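Local coordinates for nitrite oxidoreductase subunit A (Kuenenia stuttgartiensis, PDB 7B04), which belongs to the molybdopterin oxidoreductase family, resembles NarG, and holds an iron/sulfur cluster, a molybdenum atom and two molecules of MD1, at residues V529-H534 with T1096-T1101; Y881-T886 with I1059-S1064; I333-S338 with I350-D355. All coordinates share one frame; numbering follows the deposited sequence.

Interaction 3 comes first along the chain, joining loops that follow strands 329-332 and 346-347 of a five-stranded parallel sheet. Segment 529-534 of interaction 1 follows strand 521-525 of that sheet, but meets, 562 residues on, the loop leading into strand 1102-1109 of another sheet. Both segments of interaction 2 fall between those of interaction 1. Centres of interactions 1 and 3 lie about 13 Å apart, and both touch one MD1. Interactions 1 and 2, centres about 11 Å apart, touch directly, whereas 2 and 3, about 22 Å between centres, do not. Interaction 1 thus sits between the other two, joining the parallel-sheet part of the chain to a distant loop around the MD1 whose base interaction 3 holds.

Interaction 1: residues V529-H534 with T1096-T1101; sequences VNHYFH and TVPKET. With MD1 (phosphoric acid 4-(2-amino-4-oxo-3,4,5,6,-tetrahydro-pteridin-6-yl)-2-hydroxy-3,4-dimercapto-but-3-en-yl ester guanylate ester), chain C.
Two aromatic rings of 529-534 each receive an aliphatic group from 1096-1101 on one face. Over the H531 imidazole lies P1098 CD, 3.6 Å from the ring centroid in a CH-pi contact, while K1099 CE comes up to the ring edge. The phenol of Y532 takes K1099 CB in the same way, with CB 3.7 Å from its centroid; V529 O and MD1 N7 lie at its edge, in the ring plane. That edge also carries the polar link to the ligand, since Y532 OH donates to MD1 N7 over 2.9 Å.

K1099 is the residue that ties these elements together. Its chain is fully extended beyond CG (chi2 -177°), which carries the ammonium past both rings to the diphosphate, where NZ donates to MD1 O1A at 2.7 Å; a weak second bond reaches E527 O. At its other end the backbone K1099 N donates to H531 O at 3.1 Å, although the angle at the hydrogen is a bent 137°. Beside this bond, V1097 packs CB against H531 O and CG1 against the Y532 carbonyl. Farther along, E1100 CG lies 3.6 Å from F533 CB, and OE2 of the same glutamate accepts from the backbone N of E852 and of A853.

H531 NE2 is bonded to H273 O, which probably limits the rotation of the imidazole. H531 and P1098 also touch the second MD1, and the H531 side chain is about 6 Å from the molybdenum atom. Residues of both segments therefore contribute to two pockets at once, an arrangement consistent with the paired pyranopterin guanine dinucleotide site of the molybdopterin oxidoreductase family.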
# COMPACT_ATOMS: atom_id res chain seq x y z
N VAL B 529 -14.75 -9.97 8.85
CA VAL B 529 -15.91 -10.65 9.40
C VAL B 529 -17.10 -9.69 9.45
O VAL B 529 -18.26 -10.13 9.44
CB VAL B 529 -15.60 -11.21 10.80
CG1 VAL B 529 -14.51 -12.26 10.71
CG2 VAL B 529 -15.19 -10.09 11.75
N ASN B 530 -16.84 -8.39 9.50
CA ASN B 530 -17.92 -7.41 9.51
C ASN B 530 -18.59 -7.25 8.16
O ASN B 530 -19.67 -6.65 8.09
CB ASN B 530 -17.42 -6.05 9.99
CG ASN B 530 -17.36 -5.95 11.50
OD1 ASN B 530 -18.09 -6.63 12.21
ND2 ASN B 530 -16.48 -5.08 12.00
N HIS B 531 -17.99 -7.76 7.08
CA HIS B 531 -18.59 -7.69 5.75
C HIS B 531 -19.33 -8.97 5.39
O HIS B 531 -19.50 -9.28 4.20
CB HIS B 531 -17.52 -7.37 4.71
CG HIS B 531 -17.11 -5.93 4.69
ND1 HIS B 531 -16.06 -5.46 3.93
CD2 HIS B 531 -17.61 -4.85 5.34
CE1 HIS B 531 -15.93 -4.16 4.11
NE2 HIS B 531 -16.86 -3.76 4.96
N TYR B 532 -19.80 -9.71 6.39
CA TYR B 532 -20.72 -10.82 6.20
C TYR B 532 -22.03 -10.52 6.92
O TYR B 532 -22.07 -9.73 7.87
CB TYR B 532 -20.13 -12.14 6.70
CG TYR B 532 -18.98 -12.65 5.87
CD1 TYR B 532 -19.20 -13.29 4.65
CD2 TYR B 532 -17.67 -12.50 6.29
CE1 TYR B 532 -18.15 -13.76 3.89
CE2 TYR B 532 -16.61 -12.96 5.53
CZ TYR B 532 -16.86 -13.59 4.33
OH TYR B 532 -15.80 -14.04 3.58
N PHE B 533 -23.10 -11.17 6.46
CA PHE B 533 -24.46 -10.83 6.89
C PHE B 533 -24.60 -10.90 8.40
O PHE B 533 -25.14 -9.98 9.03
CB PHE B 533 -25.47 -11.75 6.21
CG PHE B 533 -26.89 -11.38 6.47
CD1 PHE B 533 -27.51 -10.40 5.71
CD2 PHE B 533 -27.62 -12.01 7.46
CE1 PHE B 533 -28.83 -10.05 5.94
CE2 PHE B 533 -28.94 -11.67 7.69
CZ PHE B 533 -29.55 -10.69 6.93
N HIS B 534 -24.10 -11.97 9.01
CA HIS B 534 -24.31 -12.20 10.44
C HIS B 534 -23.16 -11.65 11.26
O HIS B 534 -22.77 -12.20 12.30
CB HIS B 534 -24.51 -13.70 10.69
CG HIS B 534 -25.77 -14.23 10.10
ND1 HIS B 534 -27.02 -13.94 10.62
CD2 HIS B 534 -25.99 -15.02 9.03
CE1 HIS B 534 -27.94 -14.53 9.89
NE2 HIS B 534 -27.34 -15.20 8.92
N THR B 1096 -23.27 -2.49 5.47
CA THR B 1096 -23.21 -3.19 4.19
C THR B 1096 -22.18 -4.31 4.22
O THR B 1096 -21.15 -4.23 4.89
CB THR B 1096 -22.88 -2.23 3.07
OG1 THR B 1096 -21.51 -1.83 3.19
CG2 THR B 1096 -23.82 -1.03 3.12
N VAL B 1097 -22.48 -5.37 3.46
CA VAL B 1097 -21.64 -6.57 3.43
C VAL B 1097 -21.29 -6.94 2.00
O VAL B 1097 -22.13 -7.50 1.28
CB VAL B 1097 -22.36 -7.72 4.13
CG1 VAL B 1097 -22.29 -7.51 5.61
CG2 VAL B 1097 -23.84 -7.82 3.67
N PRO B 1098 -20.07 -6.66 1.54
CA PRO B 1098 -19.70 -7.07 0.17
C PRO B 1098 -19.28 -8.52 0.07
O PRO B 1098 -19.27 -9.06 -1.05
CB PRO B 1098 -18.54 -6.13 -0.19
CG PRO B 1098 -18.61 -5.02 0.82
CD PRO B 1098 -19.12 -5.66 2.07
N LYS B 1099 -18.93 -9.16 1.18
CA LYS B 1099 -18.41 -10.53 1.16
C LYS B 1099 -19.49 -11.60 1.18
O LYS B 1099 -19.17 -12.78 0.99
CB LYS B 1099 -17.44 -10.73 2.32
CG LYS B 1099 -16.22 -9.83 2.18
CD LYS B 1099 -15.19 -10.05 3.26
CE LYS B 1099 -14.02 -9.11 3.05
NZ LYS B 1099 -12.93 -9.32 4.04
N GLU B 1100 -20.76 -11.25 1.42
CA GLU B 1100 -21.83 -12.23 1.33
C GLU B 1100 -22.10 -12.45 -0.16
O GLU B 1100 -23.04 -11.91 -0.75
CB GLU B 1100 -23.07 -11.78 2.08
CG GLU B 1100 -23.11 -12.30 3.50
CD GLU B 1100 -23.60 -13.73 3.59
OE1 GLU B 1100 -23.32 -14.37 4.62
OE2 GLU B 1100 -24.26 -14.21 2.64
N THR B 1101 -21.25 -13.28 -0.75
CA THR B 1101 -21.34 -13.58 -2.17
C THR B 1101 -20.53 -14.84 -2.44
O THR B 1101 -19.61 -15.18 -1.70
CB THR B 1101 -20.82 -12.41 -3.03
OG1 THR B 1101 -21.34 -12.51 -4.36
CG2 THR B 1101 -19.29 -12.42 -3.09
PB MD1 C . -9.85 -5.04 7.23
O3B MD1 C . -10.81 -5.81 6.14
O1B MD1 C . -8.56 -5.80 7.39
O2B MD1 C . -10.57 -4.97 8.56
O3A MD1 C . -9.54 -3.51 6.68
C10 MD1 C . -10.56 -2.56 6.62
C11 MD1 C . -9.96 -1.16 6.91
O11 MD1 C . -8.48 -1.19 6.29
C12 MD1 C . -10.80 -0.20 6.49
S12 MD1 C . -12.59 -0.47 6.66
C13 MD1 C . -10.42 1.18 5.88
S13 MD1 C . -11.81 2.25 5.42
C14 MD1 C . -9.10 1.65 5.60
N15 MD1 C . -8.57 0.69 4.43
C16 MD1 C . -7.18 0.77 4.24
C15 MD1 C . -6.56 0.74 2.89
O14 MD1 C . -7.24 0.65 1.92
N17 MD1 C . -5.08 0.81 2.77
C17 MD1 C . -4.20 0.92 4.04
N16 MD1 C . -2.75 0.99 3.91
N18 MD1 C . -4.83 0.94 5.41
C20 MD1 C . -6.26 0.87 5.54
N8 MD1 C . -6.89 0.89 6.80
C7 MD1 C . -8.18 1.85 6.78
PA MD1 C . -10.34 -7.09 5.21
O1A MD1 C . -11.30 -7.22 4.06
O2A MD1 C . -8.95 -6.81 4.69
O5' MD1 C . -10.33 -8.50 6.06
C5' MD1 C . -9.21 -8.82 6.83
C4' MD1 C . -8.94 -10.37 6.81
O4' MD1 C . -10.20 -11.19 7.23
C1' MD1 C . -10.23 -12.34 6.18
N9 MD1 C . -11.58 -12.94 6.05
C4 MD1 C . -12.09 -13.65 7.05
N3 MD1 C . -11.55 -14.00 8.40
C2 MD1 C . -12.35 -14.81 9.31
N2 MD1 C . -11.82 -15.15 10.62
N1 MD1 C . -13.66 -15.27 8.92
C6 MD1 C . -14.16 -14.93 7.62
O6 MD1 C . -15.24 -15.31 7.29
C5 MD1 C . -13.32 -14.08 6.66
N7 MD1 C . -13.55 -13.63 5.43
C8 MD1 C . -12.47 -12.92 5.04
C2' MD1 C . -9.88 -11.73 5.12
O2' MD1 C . -9.43 -12.67 4.10
C3' MD1 C . -8.63 -10.76 5.63
O3' MD1 C . -7.40 -11.53 5.69

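Interaction 2: residues Y881-T886 with I1059-S1064; sequences YWEDRT and ITRDWS
W882 presents one face of its indole to the guanidinium of R1061, a cation-pi contact in which R1061 CZ stands 3.4 Å from the centroid of the five-membered ring and almost exactly on its normal. The two planes are tilted by roughly 32°, but the position of R1061 NH2 is doubtful, and the contact rests on CZ. R1061 arrives from its own loop as an extended chain, CG lying anti to the backbone N (chi1 165°), and crosses the tryptophan at about a right angle. The opposite indole face is backed by Y881 CE1, while NH1 of the arginine forms a salt bridge with D983.

A second indole, that of W1063, meets helix 882-887 with its rim. Its CZ3 packs 3.9 Å from W882 CB, and its CE3 lies 3.6 Å from T886 OG1. R885 turns the face of its guanidinium to this rim, the planes standing 83° apart, with W1063 CH2 3.9 Å from R885 NH1. The threonine hydroxyl meanwhile donates to W882 O at 2.6 Å from above the carbonyl plane; T886 N reaches the same oxygen from the other face, so one carbonyl is held by two donors. On its polar side W1063 is tied by NE1 to E1100 O.

The start of helix 882-887 is thus joined to the loop before strand 1075-1076, where T1060 touches an MD1. One arginine lies over an indole face, the other with its face on a ring rim. For R1061, buried, with an indole face and an aspartate as partners, the pairing would be expected to offset the cost of withdrawing a positive charge from water.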
# COMPACT_ATOMS: atom_id res chain seq x y z
N TYR B 881 -35.12 -16.07 -3.94
CA TYR B 881 -35.11 -14.61 -3.97
C TYR B 881 -34.39 -14.08 -2.74
O TYR B 881 -34.59 -14.57 -1.62
CB TYR B 881 -36.54 -14.08 -4.03
CG TYR B 881 -36.65 -12.59 -4.29
CD1 TYR B 881 -36.19 -12.04 -5.48
CD2 TYR B 881 -37.24 -11.75 -3.36
CE1 TYR B 881 -36.30 -10.69 -5.73
CE2 TYR B 881 -37.35 -10.39 -3.61
CZ TYR B 881 -36.88 -9.87 -4.79
OH TYR B 881 -37.00 -8.52 -5.03
N TRP B 882 -33.53 -13.08 -2.95
CA TRP B 882 -32.63 -12.63 -1.89
C TRP B 882 -33.40 -12.06 -0.71
O TRP B 882 -33.02 -12.27 0.45
CB TRP B 882 -31.65 -11.61 -2.45
CG TRP B 882 -32.30 -10.63 -3.37
CD1 TRP B 882 -33.00 -9.52 -3.01
CD2 TRP B 882 -32.34 -10.69 -4.80
NE1 TRP B 882 -33.46 -8.87 -4.13
CE2 TRP B 882 -33.07 -9.57 -5.24
CE3 TRP B 882 -31.81 -11.57 -5.75
CZ2 TRP B 882 -33.29 -9.30 -6.59
CZ3 TRP B 882 -32.04 -11.31 -7.09
CH2 TRP B 882 -32.77 -10.18 -7.50
N GLU B 883 -34.48 -11.32 -0.97
CA GLU B 883 -35.26 -10.76 0.12
C GLU B 883 -35.97 -11.84 0.92
O GLU B 883 -36.20 -11.67 2.12
CB GLU B 883 -36.28 -9.75 -0.41
CG GLU B 883 -35.66 -8.64 -1.25
CD GLU B 883 -34.98 -7.60 -0.41
OE1 GLU B 883 -35.65 -6.94 0.41
OE2 GLU B 883 -33.75 -7.45 -0.55
N ASP B 884 -36.32 -12.96 0.28
CA ASP B 884 -36.90 -14.08 1.01
C ASP B 884 -35.85 -14.72 1.91
O ASP B 884 -36.11 -15.02 3.08
CB ASP B 884 -37.48 -15.11 0.04
CG ASP B 884 -38.70 -14.60 -0.70
OD1 ASP B 884 -39.43 -13.76 -0.14
OD2 ASP B 884 -38.93 -15.05 -1.84
N ARG B 885 -34.64 -14.93 1.37
CA ARG B 885 -33.57 -15.54 2.15
C ARG B 885 -33.14 -14.64 3.30
O ARG B 885 -32.63 -15.12 4.32
CB ARG B 885 -32.36 -15.83 1.26
CG ARG B 885 -32.59 -16.89 0.20
CD ARG B 885 -31.37 -17.02 -0.71
NE ARG B 885 -31.35 -16.01 -1.76
CZ ARG B 885 -30.25 -15.55 -2.34
NH1 ARG B 885 -29.06 -16.01 -1.97
NH2 ARG B 885 -30.33 -14.63 -3.30
N THR B 886 -33.35 -13.33 3.15
CA THR B 886 -32.93 -12.38 4.18
C THR B 886 -33.67 -12.59 5.49
O THR B 886 -33.09 -12.39 6.57
CB THR B 886 -33.15 -10.95 3.67
OG1 THR B 886 -32.41 -10.75 2.46
CG2 THR B 886 -32.69 -9.94 4.70
N ILE B 1059 -19.60 -8.59 -8.80
CA ILE B 1059 -20.03 -9.81 -8.13
C ILE B 1059 -20.39 -9.52 -6.68
O ILE B 1059 -20.19 -10.36 -5.80
CB ILE B 1059 -18.93 -10.89 -8.23
CG1 ILE B 1059 -17.56 -10.31 -7.87
CG2 ILE B 1059 -18.89 -11.48 -9.63
CD1 ILE B 1059 -17.17 -10.46 -6.41
N THR B 1060 -20.97 -8.35 -6.43
CA THR B 1060 -21.25 -7.89 -5.08
C THR B 1060 -22.67 -7.34 -5.02
O THR B 1060 -23.24 -6.93 -6.03
CB THR B 1060 -20.25 -6.83 -4.63
OG1 THR B 1060 -20.40 -6.57 -3.23
CG2 THR B 1060 -20.48 -5.56 -5.40
N ARG B 1061 -23.23 -7.35 -3.81
CA ARG B 1061 -24.64 -7.00 -3.63
C ARG B 1061 -24.88 -6.41 -2.26
O ARG B 1061 -24.11 -6.62 -1.32
CB ARG B 1061 -25.52 -8.24 -3.81
CG ARG B 1061 -26.93 -8.10 -3.31
CD ARG B 1061 -27.84 -9.27 -3.43
NE ARG B 1061 -29.14 -8.70 -3.14
CZ ARG B 1061 -29.88 -8.10 -4.06
NH1 ARG B 1061 -29.46 -8.04 -5.32
NH2 ARG B 1061 -31.03 -7.55 -3.73
N ASP B 1062 -25.98 -5.68 -2.15
CA ASP B 1062 -26.42 -5.10 -0.90
C ASP B 1062 -27.39 -6.05 -0.20
O ASP B 1062 -28.25 -6.66 -0.84
CB ASP B 1062 -27.11 -3.76 -1.14
CG ASP B 1062 -27.52 -3.09 0.14
OD1 ASP B 1062 -26.62 -2.76 0.93
OD2 ASP B 1062 -28.73 -2.90 0.35
N TRP B 1063 -27.23 -6.18 1.11
CA TRP B 1063 -28.09 -7.01 1.95
C TRP B 1063 -28.72 -6.14 3.03
O TRP B 1063 -28.00 -5.44 3.75
CB TRP B 1063 -27.29 -8.16 2.56
CG TRP B 1063 -26.88 -9.19 1.56
CD1 TRP B 1063 -25.68 -9.28 0.91
CD2 TRP B 1063 -27.67 -10.29 1.09
NE1 TRP B 1063 -25.68 -10.36 0.06
CE2 TRP B 1063 -26.88 -11.00 0.16
CE3 TRP B 1063 -28.96 -10.75 1.37
CZ2 TRP B 1063 -27.35 -12.13 -0.50
CZ3 TRP B 1063 -29.42 -11.87 0.71
CH2 TRP B 1063 -28.62 -12.56 -0.21
N SER B 1064 -30.04 -6.17 3.12
CA SER B 1064 -30.78 -5.38 4.11
C SER B 1064 -30.99 -6.22 5.36
O SER B 1064 -31.88 -7.07 5.41
CB SER B 1064 -32.11 -4.90 3.53
OG SER B 1064 -32.74 -4.00 4.42

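Interaction 3: residues I333-S338 with I350-D355; sequences ITPEYS and IRNNTD. With MD1 (phosphoric acid 4-(2-amino-4-oxo-3,4,5,6,-tetrahydro-pteridin-6-yl)-2-hydroxy-3,4-dimercapto-but-3-en-yl ester guanylate ester), chain C.
The exocyclic amine N2 of MD1 is gripped from both segments: I333 O accepts from it at 2.5 Å and D355 OD1 at 2.7 Å. The other carboxylate oxygen, D355 OD2, takes the ring nitrogen N1 at 3.1 Å and a weak additional bond from N2. At the carbonyl side of the base, N353 N donates to O6 over 2.8 Å in a nearly straight bond (166°).

Between these polar edges the segments pack directly. P335 sets CG 3.2 Å from N352 ND2, the two side chains crossing at about a right angle, and turns CD to MD1 N3. I333 and I350 meet through their CG2 methyls, 4.2 Å apart. Farther out, the E336 chain bends at chi2 (-112°) and brings its carboxylate to the sugar, where OE2 accepts from O3' at 2.5 Å.

D355 opens helix 355-368, whose N-terminal end would tend to stabilise its negative charge. One carboxylate facing N1 and N2, with a backbone N-H facing O6, matches the hydrogen-bonding pattern of guanine and is consistent with recognition of that base; adenine lacks the O6 acceptor and the N1-H and N2 donors.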
# COMPACT_ATOMS: atom_id res chain seq x y z
N ILE B 333 -6.81 -15.77 13.00
CA ILE B 333 -7.85 -16.75 12.67
C ILE B 333 -8.46 -16.31 11.35
O ILE B 333 -9.44 -15.57 11.31
CB ILE B 333 -8.91 -16.86 13.76
CG1 ILE B 333 -8.27 -17.19 15.11
CG2 ILE B 333 -9.96 -17.90 13.39
CD1 ILE B 333 -9.20 -16.99 16.29
N THR B 334 -7.90 -16.79 10.24
CA THR B 334 -8.34 -16.38 8.92
C THR B 334 -8.38 -17.59 8.00
O THR B 334 -7.64 -18.56 8.22
CB THR B 334 -7.42 -15.30 8.31
OG1 THR B 334 -6.07 -15.76 8.29
CG2 THR B 334 -7.51 -14.00 9.10
N PRO B 335 -9.23 -17.56 6.97
CA PRO B 335 -9.21 -18.66 5.99
C PRO B 335 -7.91 -18.73 5.22
O PRO B 335 -7.48 -19.83 4.85
CB PRO B 335 -10.40 -18.34 5.08
CG PRO B 335 -10.55 -16.86 5.19
CD PRO B 335 -10.22 -16.53 6.62
N GLU B 336 -7.28 -17.60 4.95
CA GLU B 336 -6.04 -17.53 4.21
C GLU B 336 -4.85 -17.39 5.15
O GLU B 336 -5.00 -17.02 6.32
CB GLU B 336 -6.06 -16.34 3.25
CG GLU B 336 -5.67 -15.02 3.92
CD GLU B 336 -6.82 -14.04 4.03
OE1 GLU B 336 -7.91 -14.46 4.47
OE2 GLU B 336 -6.63 -12.86 3.70
N TYR B 337 -3.67 -17.72 4.63
CA TYR B 337 -2.42 -17.41 5.33
C TYR B 337 -2.05 -15.99 4.91
O TYR B 337 -1.35 -15.78 3.91
CB TYR B 337 -1.34 -18.42 5.01
CG TYR B 337 -0.09 -18.25 5.85
CD1 TYR B 337 -0.08 -18.64 7.18
CD2 TYR B 337 1.05 -17.68 5.32
CE1 TYR B 337 1.05 -18.47 7.96
CE2 TYR B 337 2.19 -17.51 6.09
CZ TYR B 337 2.18 -17.91 7.41
OH TYR B 337 3.32 -17.74 8.18
N SER B 338 -2.52 -15.02 5.67
CA SER B 338 -2.39 -13.61 5.33
C SER B 338 -1.06 -13.07 5.81
O SER B 338 -0.35 -13.72 6.58
CB SER B 338 -3.56 -12.83 5.93
OG SER B 338 -3.49 -12.83 7.35
N ILE B 350 -10.03 -21.36 9.06
CA ILE B 350 -11.45 -21.41 9.36
C ILE B 350 -12.23 -21.26 8.06
O ILE B 350 -11.76 -20.65 7.10
CB ILE B 350 -11.85 -20.33 10.39
CG1 ILE B 350 -13.23 -20.62 10.98
CG2 ILE B 350 -11.81 -18.95 9.77
CD1 ILE B 350 -13.54 -19.84 12.23
N ARG B 351 -13.44 -21.83 8.04
CA ARG B 351 -14.35 -21.60 6.93
C ARG B 351 -14.98 -20.23 7.08
O ARG B 351 -15.27 -19.78 8.19
CB ARG B 351 -15.43 -22.69 6.90
CG ARG B 351 -16.39 -22.60 5.72
CD ARG B 351 -17.22 -23.87 5.60
NE ARG B 351 -18.11 -24.08 6.73
CZ ARG B 351 -19.36 -23.63 6.80
NH1 ARG B 351 -20.09 -23.87 7.88
NH2 ARG B 351 -19.87 -22.93 5.80
N ASN B 352 -15.18 -19.56 5.95
CA ASN B 352 -15.67 -18.18 5.99
C ASN B 352 -17.12 -18.13 6.45
O ASN B 352 -17.91 -19.04 6.20
CB ASN B 352 -15.50 -17.53 4.62
CG ASN B 352 -14.18 -17.87 3.96
OD1 ASN B 352 -13.89 -19.04 3.70
ND2 ASN B 352 -13.36 -16.86 3.70
N ASN B 353 -17.45 -17.03 7.14
CA ASN B 353 -18.79 -16.76 7.65
C ASN B 353 -19.20 -17.75 8.74
O ASN B 353 -20.37 -18.11 8.86
CB ASN B 353 -19.83 -16.75 6.52
CG ASN B 353 -21.07 -15.94 6.85
OD1 ASN B 353 -21.22 -15.45 7.97
ND2 ASN B 353 -21.96 -15.80 5.88
N THR B 354 -18.22 -18.22 9.53
CA THR B 354 -18.50 -19.19 10.59
C THR B 354 -17.80 -18.88 11.92
O THR B 354 -17.65 -19.79 12.74
CB THR B 354 -18.11 -20.62 10.17
OG1 THR B 354 -16.68 -20.72 10.07
CG2 THR B 354 -18.74 -21.00 8.84
N ASP B 355 -17.36 -17.64 12.16
CA ASP B 355 -16.58 -17.40 13.37
C ASP B 355 -17.42 -17.41 14.63
O ASP B 355 -16.88 -17.64 15.72
CB ASP B 355 -15.85 -16.05 13.30
CG ASP B 355 -14.65 -16.07 12.37
OD1 ASP B 355 -13.73 -15.27 12.58
OD2 ASP B 355 -14.65 -16.89 11.42
PB MD1 C . -9.85 -5.04 7.23
O3B MD1 C . -10.81 -5.81 6.14
O1B MD1 C . -8.56 -5.80 7.39
O2B MD1 C . -10.57 -4.97 8.56
O3A MD1 C . -9.54 -3.51 6.68
C10 MD1 C . -10.56 -2.56 6.62
C11 MD1 C . -9.96 -1.16 6.91
O11 MD1 C . -8.48 -1.19 6.29
C12 MD1 C . -10.80 -0.20 6.49
S12 MD1 C . -12.59 -0.47 6.66
C13 MD1 C . -10.42 1.18 5.88
S13 MD1 C . -11.81 2.25 5.42
C14 MD1 C . -9.10 1.65 5.60
N15 MD1 C . -8.57 0.69 4.43
C16 MD1 C . -7.18 0.77 4.24
C15 MD1 C . -6.56 0.74 2.89
O14 MD1 C . -7.24 0.65 1.92
N17 MD1 C . -5.08 0.81 2.77
C17 MD1 C . -4.20 0.92 4.04
N16 MD1 C . -2.75 0.99 3.91
N18 MD1 C . -4.83 0.94 5.41
C20 MD1 C . -6.26 0.87 5.54
N8 MD1 C . -6.89 0.89 6.80
C7 MD1 C . -8.18 1.85 6.78
PA MD1 C . -10.34 -7.09 5.21
O1A MD1 C . -11.30 -7.22 4.06
O2A MD1 C . -8.95 -6.81 4.69
O5' MD1 C . -10.33 -8.50 6.06
C5' MD1 C . -9.21 -8.82 6.83
C4' MD1 C . -8.94 -10.37 6.81
O4' MD1 C . -10.20 -11.19 7.23
C1' MD1 C . -10.23 -12.34 6.18
N9 MD1 C . -11.58 -12.94 6.05
C4 MD1 C . -12.09 -13.65 7.05
N3 MD1 C . -11.55 -14.00 8.40
C2 MD1 C . -12.35 -14.81 9.31
N2 MD1 C . -11.82 -15.15 10.62
N1 MD1 C . -13.66 -15.27 8.92
C6 MD1 C . -14.16 -14.93 7.62
O6 MD1 C . -15.24 -15.31 7.29
C5 MD1 C . -13.32 -14.08 6.66
N7 MD1 C . -13.55 -13.63 5.43
C8 MD1 C . -12.47 -12.92 5.04
C2' MD1 C . -9.88 -11.73 5.12
O2' MD1 C . -9.43 -12.67 4.10
C3' MD1 C . -8.63 -10.76 5.63
O3' MD1 C . -7.40 -11.53 5.69